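Local coordinates for protein citryl-spermidine/3,4-dihydroxybenzoyl-citryl-spermidine:spermidine ligase (Bacillus anthracis, PDB 3TO3) that catalyses the ATP-dependent condensation of spermidine with citryl-spermidine intermediates during biosynthesis of the siderophore petrobactin, working as a homodimer, at residues I194-K199 with L242-H247; M234-K239 with Q264-I269; G433-S438 with E502-M507; F466-L471 with F495-R500. All blocks are in the same frame, centred on the assembly; numbering follows the deposited sequence.

Overall arrangement
The four contacts form two pairs in separate parts of the chain. Interactions 1 and 2, centres 11 Å apart, share the antiparallel sheet of strands 192-197, 241-246 and 268-273 in the IucA/IucC part; their segments alternate along the sequence, and A195 and H197 bond to I269 and G267 between them. Interactions 3 and 4, centres 9 Å apart, lie in the FhuF-like part and share the mixed sheet of 434-435, 465-467 and 497-498, with interaction 4 nested inside the loop closed by interaction 3. The pairs' centres are 34 to 45 Å apart. Interaction 3 lies nearest ATP and magnesium, so one pair borders the nucleotide site, while interaction 2 is remote and touches the second subunit.

Interaction 1. Residues I194-K199 with L242-H247; sequences IAAHKK and LFIPVH. With EDO (1,2-ethanediol), chain G.
I194 and A196 pair through their backbones with I244 and L242, joining strands 194-197 and 242-246 of a three-stranded antiparallel sheet. Each couple is a hydrogen-bonded pair with two bonds: I194 N reaches I244 O at 3.0 Å, A196 N reaches L242 O at 2.8 Å, and each receives a bond in return. Between them A195 and F243 make a non-hydrogen-bonded pair. On one face the small A196 leaves room for the end of I244, whose CD1 lies 3.9 Å from A196 CB. I194 sets CG1 between its own backbone N and carbonyl carbon (chi1 70°), which places CG1 3.5 Å from I244 O; CG2 meets V246 CG2 at 4.0 Å. Strand 345-355 packs on this apolar face through V353 and Y355; on the opposite face, A195 and F243 lie against helix 221-232. K198 lays its aliphatic chain across L242 at about a right angle, CG to CG 3.9 Å, and carries NZ on to K239 O. A 1,2-ethanediol, probably from the crystallisation liquor, gives its O2 to K199 NZ at 2.6 Å, while H197 ND1 accepts K199 N in the plane of its ring.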
loop_
_atom_site.group_PDB
_atom_site.type_symbol
_atom_site.label_atom_id
_atom_site.label_comp_id
_atom_site.label_asym_id
_atom_site.label_seq_id
_atom_site.Cartn_x
_atom_site.Cartn_y
_atom_site.Cartn_z
ATOM N N ILE B 194 -2.459 24.753 -4.164
ATOM C CA ILE B 194 -3.825 24.664 -3.666
ATOM C C ILE B 194 -4.110 25.807 -2.692
ATOM O O ILE B 194 -3.209 26.331 -2.049
ATOM C CB ILE B 194 -4.137 23.300 -2.914
ATOM C CG1 ILE B 194 -3.404 23.244 -1.570
ATOM C CG2 ILE B 194 -3.830 22.084 -3.777
ATOM C CD1 ILE B 194 -3.755 22.087 -0.712
ATOM N N ALA B 195 -5.375 26.181 -2.581
ATOM C CA ALA B 195 -5.816 27.014 -1.493
ATOM C C ALA B 195 -6.315 26.113 -0.376
ATOM O O ALA B 195 -7.025 25.140 -0.621
ATOM C CB ALA B 195 -6.923 27.948 -1.949
ATOM N N ALA B 196 -5.955 26.450 0.855
ATOM C CA ALA B 196 -6.382 25.679 2.010
ATOM C C ALA B 196 -7.066 26.611 2.989
ATOM O O ALA B 196 -6.504 27.634 3.344
ATOM C CB ALA B 196 -5.175 25.026 2.666
ATOM N N HIS B 197 -8.255 26.241 3.446
ATOM C CA HIS B 197 -9.029 27.059 4.368
ATOM C C HIS B 197 -8.417 27.170 5.790
ATOM O O HIS B 197 -7.935 26.186 6.386
ATOM C CB HIS B 197 -10.458 26.561 4.417
ATOM C CG HIS B 197 -11.419 27.527 5.050
ATOM N ND1 HIS B 197 -11.288 27.966 6.350
ATOM C CD2 HIS B 197 -12.550 28.099 4.576
ATOM C CE1 HIS B 197 -12.288 28.777 6.645
ATOM N NE2 HIS B 197 -13.071 28.873 5.585
ATOM N N LYS B 198 -8.438 28.390 6.309
ATOM C CA LYS B 198 -7.712 28.743 7.510
ATOM C C LYS B 198 -8.361 28.141 8.747
ATOM O O LYS B 198 -7.842 28.244 9.851
ATOM C CB LYS B 198 -7.637 30.275 7.656
ATOM C CG LYS B 198 -6.763 30.966 6.609
ATOM C CD LYS B 198 -6.566 32.440 6.950
ATOM C CE LYS B 198 -6.102 33.266 5.750
ATOM N NZ LYS B 198 -6.055 34.760 6.029
ATOM N N LYS B 199 -9.520 27.539 8.578
ATOM C CA LYS B 199 -10.080 26.749 9.654
ATOM C C LYS B 199 -9.050 25.662 10.049
ATOM O O LYS B 199 -8.820 25.398 11.228
ATOM C CB LYS B 199 -11.388 26.131 9.182
ATOM C CG LYS B 199 -12.199 25.480 10.261
ATOM C CD LYS B 199 -13.627 25.202 9.781
ATOM C CE LYS B 199 -13.631 24.331 8.524
ATOM N NZ LYS B 199 -15.013 23.988 8.039
ATOM N N LEU B 242 -5.179 30.073 2.994
ATOM C CA LEU B 242 -3.744 30.152 2.740
ATOM C C LEU B 242 -3.432 29.367 1.455
ATOM O O LEU B 242 -4.316 28.752 0.874
ATOM C CB LEU B 242 -2.977 29.605 3.939
ATOM C CG LEU B 242 -3.182 30.381 5.254
ATOM C CD1 LEU B 242 -2.617 29.637 6.476
ATOM C CD2 LEU B 242 -2.535 31.797 5.171
ATOM N N PHE B 243 -2.185 29.370 1.028
ATOM C CA PHE B 243 -1.793 28.767 -0.240
ATOM C C PHE B 243 -0.637 27.856 0.020
ATOM O O PHE B 243 0.317 28.278 0.674
ATOM C CB PHE B 243 -1.395 29.847 -1.245
ATOM C CG PHE B 243 -2.540 30.747 -1.607
ATOM C CD1 PHE B 243 -2.858 31.845 -0.809
ATOM C CD2 PHE B 243 -3.341 30.462 -2.699
ATOM C CE1 PHE B 243 -3.948 32.678 -1.134
ATOM C CE2 PHE B 243 -4.434 31.287 -3.027
ATOM C CZ PHE B 243 -4.730 32.387 -2.252
ATOM N N ILE B 244 -0.740 26.601 -0.440
ATOM C CA ILE B 244 0.313 25.622 -0.196
ATOM C C ILE B 244 0.684 24.914 -1.490
ATOM O O ILE B 244 -0.182 24.442 -2.229
ATOM C CB ILE B 244 -0.241 24.547 0.758
ATOM C CG1 ILE B 244 -1.058 25.200 1.890
ATOM C CG2 ILE B 244 0.856 23.633 1.253
ATOM C CD1 ILE B 244 -1.412 24.237 2.989
ATOM N N PRO B 245 1.989 24.793 -1.747
ATOM C CA PRO B 245 2.474 24.010 -2.885
ATOM C C PRO B 245 2.471 22.496 -2.534
ATOM O O PRO B 245 2.798 22.153 -1.404
ATOM C CB PRO B 245 3.866 24.582 -3.129
ATOM C CG PRO B 245 4.305 25.078 -1.792
ATOM C CD PRO B 245 3.078 25.414 -0.976
ATOM N N VAL B 246 2.139 21.627 -3.488
ATOM C CA VAL B 246 2.002 20.208 -3.230
ATOM C C VAL B 246 2.796 19.449 -4.281
ATOM O O VAL B 246 2.776 19.803 -5.463
ATOM C CB VAL B 246 0.524 19.789 -3.330
ATOM C CG1 VAL B 246 0.347 18.328 -2.983
ATOM C CG2 VAL B 246 -0.336 20.670 -2.434
ATOM N N HIS B 247 3.520 18.417 -3.857
ATOM C CA HIS B 247 4.207 17.560 -4.816
ATOM C C HIS B 247 3.156 16.958 -5.736
ATOM O O HIS B 247 2.153 16.483 -5.267
ATOM C CB HIS B 247 4.932 16.462 -4.067
ATOM C CG HIS B 247 5.880 15.679 -4.908
ATOM N ND1 HIS B 247 5.471 14.934 -5.994
ATOM C CD2 HIS B 247 7.222 15.518 -4.817
ATOM C CE1 HIS B 247 6.528 14.361 -6.545
ATOM N NE2 HIS B 247 7.601 14.699 -5.852
HETATM C C1 EDO G . -14.837 24.816 4.768
HETATM O O1 EDO G . -15.076 25.881 5.700
HETATM C C2 EDO G . -13.626 24.009 5.232
HETATM O O2 EDO G . -14.001 22.829 5.970
#

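Interaction 2. Residues M234-K239 with Q264-I269; sequences MGCDPK and QDKGII
While K266 lies against M234 and C236 across the contact, the shortest polar bond here is local to one segment: D237 OD1 accepts K239 N at 2.9 Å, from above the carboxylate plane. In the other segment D265 OD2 takes G267 N at 3.0 Å, met nearly along the carboxylate C-O direction, an Asx turn that follows helix 260-264. The carbonyl oxygen of K266, between these two residues, accepts a hydrogen bond from the hydroxyl of Y241. No hydrogen bond crosses between the segments, so their meeting rests on sulfur, selenium and carbon. C236 points SG at the methylenes of K266, 3.5 Å from its CD. The lysine is folded rather than extended, bent at chi2, chi3 and chi4, and its bends lay CB and CD beside C236 SG. M234, a selenomethionine, touches CG2 of I269 with SE at 3.6 Å, the two side chains sliding past each other in opposite directions. A long, flexible, unbranched chain suits this place, since it can follow both a lysine flank and a branched isoleucine. K266 also packs on E16 of the second subunit. Two separate Asx turns, at D237 and D265, one in each segment, shape the loop that leads from helix 221-232 to strand 241-246 and the entry to the sheet strand 268-273.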
loop_
_atom_site.group_PDB
_atom_site.type_symbol
_atom_site.label_atom_id
_atom_site.label_comp_id
_atom_site.label_asym_id
_atom_site.label_seq_id
_atom_site.Cartn_x
_atom_site.Cartn_y
_atom_site.Cartn_z
HETATM N N MSE B 234 -16.175 30.874 -7.006
HETATM C CA MSE B 234 -16.776 29.666 -6.445
HETATM C C MSE B 234 -17.626 29.997 -5.234
HETATM O O MSE B 234 -18.025 29.104 -4.491
HETATM C CB MSE B 234 -15.727 28.645 -6.063
HETATM C CG MSE B 234 -14.730 28.437 -7.143
HETATM SE SE MSE B 234 -13.352 27.260 -6.518
HETATM C CE MSE B 234 -14.290 25.584 -7.047
ATOM N N GLY B 235 -17.800 31.288 -4.974
ATOM C CA GLY B 235 -18.575 31.728 -3.835
ATOM C C GLY B 235 -17.858 31.517 -2.517
ATOM O O GLY B 235 -18.489 31.324 -1.478
ATOM N N CYS B 236 -16.534 31.579 -2.551
ATOM C CA CYS B 236 -15.760 31.446 -1.340
ATOM C C CYS B 236 -14.996 32.727 -1.121
ATOM O O CYS B 236 -14.796 33.506 -2.040
ATOM C CB CYS B 236 -14.808 30.251 -1.440
ATOM S SG CYS B 236 -15.685 28.680 -1.649
ATOM N N ASP B 237 -14.593 32.957 0.117
ATOM C CA ASP B 237 -13.953 34.200 0.473
ATOM C C ASP B 237 -12.439 34.011 0.478
ATOM O O ASP B 237 -11.871 33.405 1.388
ATOM C CB ASP B 237 -14.470 34.648 1.842
ATOM C CG ASP B 237 -13.817 35.921 2.341
ATOM O OD1 ASP B 237 -12.828 36.377 1.735
ATOM O OD2 ASP B 237 -14.289 36.453 3.369
ATOM N N PRO B 238 -11.766 34.602 -0.514
ATOM C CA PRO B 238 -10.309 34.527 -0.684
ATOM C C PRO B 238 -9.517 34.834 0.602
ATOM O O PRO B 238 -8.406 34.325 0.773
ATOM C CB PRO B 238 -10.030 35.600 -1.735
ATOM C CG PRO B 238 -11.319 35.806 -2.450
ATOM C CD PRO B 238 -12.408 35.513 -1.480
ATOM N N LYS B 239 -10.054 35.675 1.478
ATOM C CA LYS B 239 -9.379 35.986 2.740
ATOM C C LYS B 239 -9.413 34.844 3.775
ATOM O O LYS B 239 -8.750 34.931 4.802
ATOM C CB LYS B 239 -9.958 37.264 3.366
ATOM C CG LYS B 239 -9.894 38.507 2.479
ATOM C CD LYS B 239 -10.365 39.745 3.250
ATOM C CE LYS B 239 -10.919 40.826 2.335
ATOM N NZ LYS B 239 -12.286 40.472 1.830
ATOM N N GLN B 264 -14.783 18.584 -1.617
ATOM C CA GLN B 264 -16.223 18.786 -1.739
ATOM C C GLN B 264 -16.727 20.074 -1.049
ATOM O O GLN B 264 -17.558 20.801 -1.586
ATOM C CB GLN B 264 -16.966 17.556 -1.177
ATOM C CG GLN B 264 -18.384 17.835 -0.632
ATOM C CD GLN B 264 -19.322 18.132 -1.734
ATOM O OE1 GLN B 264 -19.043 17.770 -2.880
ATOM N NE2 GLN B 264 -20.444 18.801 -1.426
ATOM N N ASP B 265 -16.258 20.314 0.165
ATOM C CA ASP B 265 -16.700 21.444 0.955
ATOM C C ASP B 265 -15.793 22.683 0.835
ATOM O O ASP B 265 -15.966 23.653 1.564
ATOM C CB ASP B 265 -17.005 21.046 2.412
ATOM C CG ASP B 265 -15.758 20.776 3.234
ATOM O OD1 ASP B 265 -15.897 20.218 4.342
ATOM O OD2 ASP B 265 -14.643 21.121 2.787
ATOM N N LYS B 266 -14.815 22.629 -0.063
ATOM C CA LYS B 266 -13.929 23.763 -0.312
ATOM C C LYS B 266 -13.015 24.108 0.844
ATOM O O LYS B 266 -12.504 25.212 0.922
ATOM C CB LYS B 266 -14.762 25.000 -0.683
ATOM C CG LYS B 266 -15.919 24.703 -1.630
ATOM C CD LYS B 266 -15.759 25.401 -2.967
ATOM C CE LYS B 266 -15.131 24.511 -4.041
ATOM N NZ LYS B 266 -16.130 23.544 -4.652
ATOM N N GLY B 267 -12.762 23.132 1.708
ATOM C CA GLY B 267 -11.654 23.204 2.643
ATOM C C GLY B 267 -10.336 23.290 1.879
ATOM O O GLY B 267 -9.355 23.868 2.362
ATOM N N ILE B 268 -10.330 22.682 0.689
ATOM C CA ILE B 268 -9.177 22.629 -0.194
ATOM C C ILE B 268 -9.626 22.947 -1.620
ATOM O O ILE B 268 -10.639 22.436 -2.110
ATOM C CB ILE B 268 -8.564 21.233 -0.199
ATOM C CG1 ILE B 268 -7.654 21.044 0.986
ATOM C CG2 ILE B 268 -7.706 21.043 -1.395
ATOM C CD1 ILE B 268 -7.199 19.599 1.042
ATOM N N ILE B 269 -8.895 23.811 -2.299
ATOM C CA ILE B 269 -9.298 24.172 -3.651
ATOM C C ILE B 269 -8.070 24.131 -4.543
ATOM O O ILE B 269 -7.031 24.721 -4.223
ATOM C CB ILE B 269 -9.890 25.592 -3.727
ATOM C CG1 ILE B 269 -11.079 25.753 -2.782
ATOM C CG2 ILE B 269 -10.287 25.925 -5.152
ATOM C CD1 ILE B 269 -11.582 27.197 -2.634
#

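Interaction 3. Residues G433-S438 with E502-M507; sequences GIALES and ECLQEM
A435 and L504 mark the nearest backbone approach, CA to CA 6.1 Å, between the short strand 434-435 and the first turns of helix 502-528. G433 ends helix 410-432 with positive phi (55°), a conformation readily adopted by glycine, and turns the chain into the strand. The helix keeps its own backbone bonds, such as M507 N to C503 O, and none crosses to the strand, so the contact is made by packing of side chains on side chains and on backbone. M507, a selenomethionine, has the widest set of contacts. Its CG stands anti to the backbone N (chi1 -168°), and bends at chi2 and chi3 then fold the chain over the segment beyond the strand. CG lies 3.5 Å from L436 O, while SE rests 3.9 Å from E437 CA. The small A435 suits a place where CB and CG of M507 both lie 3.6 Å from A435 CB. One turn earlier, L504 brings CD2 to G433 O at 3.8 Å and also touches A435 CB, resting against the start of the strand; V429 and Y467 touch this leucine too. S438 OG approaches L436 O at 3.4 Å, a weak bond within its own segment, and the carbonyl oxygen of S438 accepts N516 ND2. The E437 side chain lies about 6 Å from the bound magnesium, which is held by Q441, N442 and D459, and about 7 Å from ATP. Apolar and polarisable groups thus join helix to strand through dispersion and close fit, with E437 lying near the nucleotide site.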
loop_
_atom_site.group_PDB
_atom_site.type_symbol
_atom_site.label_atom_id
_atom_site.label_comp_id
_atom_site.label_asym_id
_atom_site.label_seq_id
_atom_site.Cartn_x
_atom_site.Cartn_y
_atom_site.Cartn_z
ATOM N N GLY B 433 25.766 24.150 23.646
ATOM C CA GLY B 433 24.863 23.043 23.954
ATOM C C GLY B 433 23.805 22.691 22.904
ATOM O O GLY B 433 22.710 22.247 23.229
ATOM N N ILE B 434 24.131 22.852 21.634
ATOM C CA ILE B 434 23.165 22.597 20.588
ATOM C C ILE B 434 23.697 21.510 19.650
ATOM O O ILE B 434 24.740 21.682 19.033
ATOM C CB ILE B 434 22.944 23.859 19.769
ATOM C CG1 ILE B 434 22.277 24.932 20.623
ATOM C CG2 ILE B 434 22.099 23.575 18.556
ATOM C CD1 ILE B 434 22.008 26.193 19.860
ATOM N N ALA B 435 22.995 20.386 19.530
ATOM C CA ALA B 435 23.464 19.366 18.600
ATOM C C ALA B 435 22.539 19.299 17.394
ATOM O O ALA B 435 21.389 18.885 17.491
ATOM C CB ALA B 435 23.564 18.047 19.275
ATOM N N LEU B 436 23.045 19.760 16.260
ATOM C CA LEU B 436 22.347 19.640 15.000
ATOM C C LEU B 436 22.518 18.200 14.612
ATOM O O LEU B 436 23.526 17.584 14.970
ATOM C CB LEU B 436 22.986 20.556 13.960
ATOM C CG LEU B 436 22.965 22.015 14.445
ATOM C CD1 LEU B 436 23.682 22.931 13.489
ATOM C CD2 LEU B 436 21.523 22.457 14.652
ATOM N N GLU B 437 21.557 17.663 13.871
ATOM C CA GLU B 437 21.698 16.306 13.414
ATOM C C GLU B 437 22.707 16.414 12.270
ATOM O O GLU B 437 22.500 17.046 11.245
ATOM C CB GLU B 437 20.369 15.809 12.891
ATOM C CG GLU B 437 20.166 14.317 12.971
ATOM C CD GLU B 437 18.921 13.871 12.197
ATOM O OE1 GLU B 437 18.686 12.646 12.112
ATOM O OE2 GLU B 437 18.186 14.745 11.668
ATOM N N SER B 438 23.819 15.768 12.526
ATOM C CA SER B 438 25.085 15.852 11.816
ATOM C C SER B 438 25.358 14.750 10.793
ATOM O O SER B 438 26.517 14.478 10.489
ATOM C CB SER B 438 26.261 16.158 12.747
ATOM O OG SER B 438 26.071 15.577 14.034
ATOM N N GLU B 502 24.319 13.350 27.997
ATOM C CA GLU B 502 24.806 12.323 27.065
ATOM C C GLU B 502 24.206 12.468 25.677
ATOM O O GLU B 502 24.776 11.983 24.693
ATOM C CB GLU B 502 24.569 10.904 27.586
ATOM C CG GLU B 502 25.479 10.492 28.750
ATOM C CD GLU B 502 25.011 11.038 30.104
ATOM O OE1 GLU B 502 23.913 11.640 30.179
ATOM O OE2 GLU B 502 25.744 10.855 31.099
ATOM N N CYS B 503 23.057 13.146 25.592
ATOM C CA CYS B 503 22.438 13.448 24.296
ATOM C C CYS B 503 23.488 14.076 23.398
ATOM O O CYS B 503 23.594 13.762 22.216
ATOM C CB CYS B 503 21.220 14.401 24.446
ATOM S SG CYS B 503 21.463 16.248 24.174
ATOM N N LEU B 504 24.277 14.972 23.972
ATOM C CA LEU B 504 25.272 15.724 23.176
ATOM C C LEU B 504 26.444 14.847 22.722
ATOM O O LEU B 504 26.868 14.863 21.557
ATOM C CB LEU B 504 25.786 16.966 23.918
ATOM C CG LEU B 504 24.797 18.002 24.477
ATOM C CD1 LEU B 504 25.555 19.060 25.269
ATOM C CD2 LEU B 504 23.992 18.659 23.367
ATOM N N GLN B 505 26.971 14.068 23.646
ATOM C CA GLN B 505 28.027 13.150 23.290
ATOM C C GLN B 505 27.522 12.191 22.215
ATOM O O GLN B 505 28.186 11.968 21.215
ATOM C CB GLN B 505 28.486 12.395 24.516
ATOM C CG GLN B 505 29.456 11.287 24.251
ATOM C CD GLN B 505 29.251 10.192 25.260
ATOM O OE1 GLN B 505 28.127 9.738 25.455
ATOM N NE2 GLN B 505 30.314 9.799 25.948
ATOM N N GLU B 506 26.338 11.632 22.391
ATOM C CA GLU B 506 25.872 10.697 21.381
ATOM C C GLU B 506 25.675 11.323 19.995
ATOM O O GLU B 506 25.974 10.683 18.994
ATOM C CB GLU B 506 24.641 9.952 21.856
ATOM C CG GLU B 506 24.927 9.070 23.064
ATOM C CD GLU B 506 23.665 8.783 23.888
ATOM O OE1 GLU B 506 22.576 9.327 23.555
ATOM O OE2 GLU B 506 23.766 8.016 24.869
HETATM N N MSE B 507 25.211 12.568 19.913
HETATM C CA MSE B 507 25.039 13.190 18.602
HETATM C C MSE B 507 26.379 13.369 17.882
HETATM O O MSE B 507 26.470 13.266 16.648
HETATM C CB MSE B 507 24.309 14.529 18.688
HETATM C CG MSE B 507 23.850 15.070 17.322
HETATM SE SE MSE B 507 22.304 14.083 16.597
HETATM C CE MSE B 507 20.885 15.028 17.586
#

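Interaction 4. Residues F466-L471 with F495-R500; sequences FYRPFL and FFEMDR
F466 and E497 form the tight half of this contact, where strand 465-467 runs parallel to the short, weakly bonded strand 497-498. F466 N bonds to F496 O at 2.8 Å and M498 N to F466 O at 3.0 Å, so F466 is gripped through both backbone polar atoms. Its ring takes the position between backbone N and carbonyl carbon (chi1 71°), which swings it across the neighbouring strand: E497 CA sits over the centre of one face, 4.2 Å from the centroid, a CH-pi contact, and F496 CB comes 4.0 Å from F466 CE2. Beyond the ring, E497 stretches out its chain to a carboxylate gripped side-on by R468. R468 NE meets OE2 of E497 at 2.7 Å and NH2 meets OE1 at 3.0 Å, both on the syn sides but about 30 to 35° out of the carboxylate plane; the bend at chi3 (-72°) turns NE and NH2 to the two oxygens. A water bridges the strands, accepting from R468 N and donating to M498 O at 2.6 Å, with a weak bond to E497 OE2. The other half is looser and nearer solvent. Y467 meets mainly backbone atoms of M498, D499 and R500, with CD1 3.4 Å from M498 O at its ring edge, while P469 CD lies over one face; exposed D499 and R500 contribute little, and R500 turns its guanidinium to E506. Helix 485-488 lies between the two strands along the chain, making a beta-alpha-beta unit, and around them F466 meets W327 of helix 315-333, while Y467 leans on L504 of helix 502-528.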
loop_
_atom_site.group_PDB
_atom_site.type_symbol
_atom_site.label_atom_id
_atom_site.label_comp_id
_atom_site.label_asym_id
_atom_site.label_seq_id
_atom_site.Cartn_x
_atom_site.Cartn_y
_atom_site.Cartn_z
ATOM N N PHE B 466 19.000 19.806 21.989
ATOM C CA PHE B 466 19.775 20.740 22.795
ATOM C C PHE B 466 19.709 20.414 24.286
ATOM O O PHE B 466 18.772 19.766 24.751
ATOM C CB PHE B 466 19.357 22.195 22.531
ATOM C CG PHE B 466 18.015 22.556 23.073
ATOM C CD1 PHE B 466 17.864 22.897 24.414
ATOM C CD2 PHE B 466 16.903 22.584 22.242
ATOM C CE1 PHE B 466 16.624 23.251 24.914
ATOM C CE2 PHE B 466 15.651 22.925 22.737
ATOM C CZ PHE B 466 15.514 23.265 24.076
ATOM N N TYR B 467 20.737 20.837 25.012
ATOM C CA TYR B 467 20.822 20.593 26.431
ATOM C C TYR B 467 20.749 21.949 27.113
ATOM O O TYR B 467 21.688 22.735 27.050
ATOM C CB TYR B 467 22.121 19.856 26.785
ATOM C CG TYR B 467 22.209 19.492 28.259
ATOM C CD1 TYR B 467 21.210 18.741 28.867
ATOM C CD2 TYR B 467 23.282 19.919 29.050
ATOM C CE1 TYR B 467 21.276 18.426 30.210
ATOM C CE2 TYR B 467 23.357 19.602 30.409
ATOM C CZ TYR B 467 22.356 18.853 30.979
ATOM O OH TYR B 467 22.410 18.538 32.331
ATOM N N ARG B 468 19.629 22.203 27.777
ATOM C CA ARG B 468 19.283 23.536 28.269
ATOM C C ARG B 468 20.353 24.169 29.163
ATOM O O ARG B 468 20.674 25.341 29.007
ATOM C CB ARG B 468 17.923 23.491 28.991
ATOM C CG ARG B 468 17.400 24.838 29.465
ATOM C CD ARG B 468 15.971 24.719 29.999
ATOM N NE ARG B 468 15.029 24.504 28.902
ATOM C CZ ARG B 468 14.272 25.457 28.369
ATOM N NH1 ARG B 468 14.328 26.696 28.855
ATOM N NH2 ARG B 468 13.454 25.169 27.362
ATOM N N PRO B 469 20.907 23.400 30.108
ATOM C CA PRO B 469 21.960 23.982 30.950
ATOM C C PRO B 469 23.178 24.490 30.172
ATOM O O PRO B 469 23.897 25.311 30.725
ATOM C CB PRO B 469 22.360 22.818 31.860
ATOM C CG PRO B 469 21.107 21.998 31.963
ATOM C CD PRO B 469 20.514 22.059 30.572
ATOM N N PHE B 470 23.411 24.035 28.938
ATOM C CA PHE B 470 24.556 24.536 28.181
ATOM C C PHE B 470 24.310 25.821 27.361
ATOM O O PHE B 470 25.251 26.397 26.812
ATOM C CB PHE B 470 25.111 23.452 27.241
ATOM C CG PHE B 470 26.102 22.515 27.891
ATOM C CD1 PHE B 470 26.106 22.326 29.275
ATOM C CD2 PHE B 470 27.040 21.845 27.120
ATOM C CE1 PHE B 470 27.021 21.486 29.868
ATOM C CE2 PHE B 470 27.967 21.010 27.706
ATOM C CZ PHE B 470 27.963 20.827 29.080
ATOM N N LEU B 471 23.066 26.261 27.246
ATOM C CA LEU B 471 22.780 27.396 26.374
ATOM C C LEU B 471 23.481 28.672 26.854
ATOM O O LEU B 471 23.544 28.939 28.050
ATOM C CB LEU B 471 21.272 27.613 26.254
ATOM C CG LEU B 471 20.477 26.364 25.851
ATOM C CD1 LEU B 471 18.984 26.609 25.944
ATOM C CD2 LEU B 471 20.870 25.887 24.443
ATOM N N PHE B 495 10.515 16.166 22.235
ATOM C CA PHE B 495 10.947 16.970 21.105
ATOM C C PHE B 495 12.056 17.970 21.456
ATOM O O PHE B 495 11.887 18.834 22.326
ATOM C CB PHE B 495 9.766 17.714 20.484
ATOM C CG PHE B 495 8.415 17.239 20.944
ATOM C CD1 PHE B 495 7.876 17.684 22.147
ATOM C CD2 PHE B 495 7.659 16.389 20.151
ATOM C CE1 PHE B 495 6.606 17.268 22.568
ATOM C CE2 PHE B 495 6.387 15.967 20.564
ATOM C CZ PHE B 495 5.863 16.410 21.774
ATOM N N PHE B 496 13.200 17.811 20.807
ATOM C CA PHE B 496 14.280 18.809 20.759
ATOM C C PHE B 496 15.073 18.972 22.038
ATOM O O PHE B 496 16.257 19.270 21.990
ATOM C CB PHE B 496 13.734 20.234 20.529
ATOM C CG PHE B 496 13.113 20.465 19.199
ATOM C CD1 PHE B 496 13.700 20.001 18.047
ATOM C CD2 PHE B 496 11.927 21.174 19.109
ATOM C CE1 PHE B 496 13.100 20.214 16.817
ATOM C CE2 PHE B 496 11.330 21.398 17.894
ATOM C CZ PHE B 496 11.914 20.907 16.743
ATOM N N GLU B 497 14.512 18.636 23.178
ATOM C CA GLU B 497 15.189 19.080 24.376
ATOM C C GLU B 497 15.475 17.878 25.196
ATOM O O GLU B 497 14.567 17.128 25.521
ATOM C CB GLU B 497 14.379 20.108 25.180
ATOM C CG GLU B 497 14.984 20.337 26.572
ATOM C CD GLU B 497 14.389 21.524 27.329
ATOM O OE1 GLU B 497 13.454 22.184 26.818
ATOM O OE2 GLU B 497 14.868 21.797 28.451
HETATM N N MSE B 498 16.740 17.675 25.518
HETATM C CA MSE B 498 17.097 16.483 26.264
HETATM C C MSE B 498 17.480 16.847 27.678
HETATM O O MSE B 498 18.083 17.889 27.919
HETATM C CB MSE B 498 18.198 15.700 25.546
HETATM C CG MSE B 498 17.773 15.208 24.141
HETATM SE SE MSE B 498 16.239 13.953 24.066
HETATM C CE MSE B 498 15.294 14.783 22.568
ATOM N N ASP B 499 17.088 15.996 28.615
ATOM C CA ASP B 499 17.370 16.234 30.023
ATOM C C ASP B 499 18.730 15.680 30.402
ATOM O O ASP B 499 19.227 15.955 31.492
ATOM C CB ASP B 499 16.291 15.604 30.907
ATOM C CG ASP B 499 16.427 14.093 31.007
ATOM O OD1 ASP B 499 17.224 13.514 30.237
ATOM O OD2 ASP B 499 15.730 13.489 31.855
ATOM N N ARG B 500 19.313 14.886 29.504
ATOM C CA ARG B 500 20.602 14.253 29.771
ATOM C C ARG B 500 21.703 14.797 28.871
ATOM O O ARG B 500 21.533 14.962 27.655
ATOM C CB ARG B 500 20.508 12.715 29.713
ATOM C CG ARG B 500 19.773 12.165 28.496
ATOM C CD ARG B 500 19.374 10.687 28.641
ATOM N NE ARG B 500 20.488 9.742 28.501
ATOM C CZ ARG B 500 21.077 9.414 27.345
ATOM N NH1 ARG B 500 20.691 9.966 26.192
ATOM N NH2 ARG B 500 22.072 8.533 27.338
HETATM O O HOH W 1 17.787 20.263 28.995
#